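Local coordinates for protein sensor histidine kinase (Rhodopseudomonas palustris, PDB 3VA9) that probably phosphorylates itself on a histidine at the expense of ATP as a membrane-bound two-component sensor kinase, here represented by its four-helix-bundle sensor domain, at residues A72-P75 with E76-A79. Residues are numbered along the deposited sequence; the frame is centred on the assembly and turned at random.
Sequences ADNP and EQIA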
loop_
_atom_site.group_PDB
_atom_site.type_symbol
_atom_site.label_atom_id
_atom_site.label_comp_id
_atom_site.label_asym_id
_atom_site.label_seq_id
_atom_site.Cartn_x
_atom_site.Cartn_y
_atom_site.Cartn_z
ATOM N N ALA A 72 -10.491 8.833 -13.721
ATOM C CA ALA A 72 -11.811 9.408 -13.475
ATOM C C ALA A 72 -12.856 9.050 -14.538
ATOM O O ALA A 72 -14.046 8.961 -14.232
ATOM C CB ALA A 72 -11.705 10.923 -13.317
ATOM N N ASP A 73 -12.412 8.839 -15.775
ATOM C CA ASP A 73 -13.328 8.589 -16.890
ATOM C C ASP A 73 -13.390 7.121 -17.316
ATOM O O ASP A 73 -13.662 6.815 -18.479
ATOM C CB ASP A 73 -12.956 9.460 -18.094
ATOM C CG ASP A 73 -13.188 10.937 -17.841
ATOM O OD1 ASP A 73 -13.940 11.266 -16.899
ATOM O OD2 ASP A 73 -12.622 11.767 -18.585
ATOM N N ASN A 74 -13.148 6.219 -16.371
ATOM C CA ASN A 74 -13.143 4.791 -16.659
ATOM C C ASN A 74 -13.731 3.996 -15.494
ATOM O O ASN A 74 -13.006 3.591 -14.587
ATOM C CB ASN A 74 -11.717 4.327 -16.968
ATOM C CG ASN A 74 -11.663 2.911 -17.508
ATOM O OD1 ASN A 74 -12.567 2.108 -17.276
ATOM N ND2 ASN A 74 -10.595 2.597 -18.235
ATOM N N PRO A 75 -15.055 3.773 -15.516
ATOM C CA PRO A 75 -15.784 3.116 -14.423
ATOM C C PRO A 75 -15.189 1.776 -13.989
ATOM O O PRO A 75 -15.198 1.476 -12.798
ATOM C CB PRO A 75 -17.183 2.912 -15.012
ATOM C CG PRO A 75 -17.325 4.010 -16.008
ATOM C CD PRO A 75 -15.955 4.191 -16.605
ATOM N N GLU A 76 -14.691 0.983 -14.933
ATOM C CA GLU A 76 -14.098 -0.310 -14.598
ATOM C C GLU A 76 -12.790 -0.138 -13.835
ATOM O O GLU A 76 -12.473 -0.928 -12.945
ATOM C CB GLU A 76 -13.860 -1.152 -15.855
ATOM C CG GLU A 76 -15.125 -1.489 -16.625
ATOM C CD GLU A 76 -15.715 -0.282 -17.334
ATOM O OE1 GLU A 76 -14.936 0.551 -17.847
ATOM O OE2 GLU A 76 -16.958 -0.170 -17.379
ATOM N N GLN A 77 -12.035 0.896 -14.192
ATOM C CA GLN A 77 -10.796 1.218 -13.494
ATOM C C GLN A 77 -11.059 1.860 -12.133
ATOM O O GLN A 77 -10.389 1.543 -11.154
ATOM C CB GLN A 77 -9.910 2.127 -14.348
ATOM C CG GLN A 77 -9.230 1.415 -15.501
ATOM C CD GLN A 77 -8.269 0.340 -15.038
ATOM O OE1 GLN A 77 -8.658 -0.613 -14.366
ATOM N NE2 GLN A 77 -7.002 0.490 -15.400
ATOM N N ILE A 78 -12.028 2.769 -12.086
ATOM C CA ILE A 78 -12.429 3.403 -10.836
ATOM C C ILE A 78 -12.834 2.344 -9.819
ATOM O O ILE A 78 -12.494 2.446 -8.639
ATOM C CB ILE A 78 -13.591 4.406 -11.048
ATOM C CG1 ILE A 78 -13.093 5.655 -11.780
ATOM C CG2 ILE A 78 -14.221 4.803 -9.715
ATOM C CD1 ILE A 78 -12.035 6.438 -11.018
ATOM N N ALA A 79 -13.555 1.326 -10.282
ATOM C CA ALA A 79 -13.966 0.224 -9.415
ATOM C C ALA A 79 -12.746 -0.550 -8.918
ATOM O O ALA A 79 -12.657 -0.892 -7.742
ATOM C CB ALA A 79 -14.927 -0.701 -10.141
#
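With chi1 at -170°, Asn74 carries CG away from its own backbone N and beside its carbonyl carbon, which swings the amide back over the first turn of helix 75-101; Gln77, with CG beside its own backbone N (chi1 -74°), lays CB and CG against that amide, the two amide planes 51° apart. Standing directly before the helix, Asn74 is its N-cap: OD1 accepts from Glu76 N and Gln77 N, both 3.4 Å away and both weak, the bond from Gln77 N being the straighter. The helix frame starts at the same residue: Ile78 N binds Asn74 O at 2.8 Å, nearly linear, and Ala79 N follows to Pro75 O at 3.0 Å. Asn74 ND2 lies 3.3 Å from Gln77 CG, a contact with methylene rather than a polar pair, and Gln77 NE2 donates to Glu136 OE2, fastening the start of this helix to helix 121-142 in the CHASE3 four-helix-bundle sensor domain. Ile78 CD1 reaches back to within 3.9 Å of Ala72 CA, touching the loop that follows helix 47-70. Replacing Asn74 with an alanine would take away OD1 and the amide packed on Gln77 CG, and is likely to leave the N-H groups of Glu76 and Gln77 without their side-chain acceptor. As modelled, Asn74 OD1 and Glu76 OE1 approach doubtfully close and probably repel somewhat, a cost partly offset for the carboxylate by the helix N-terminus.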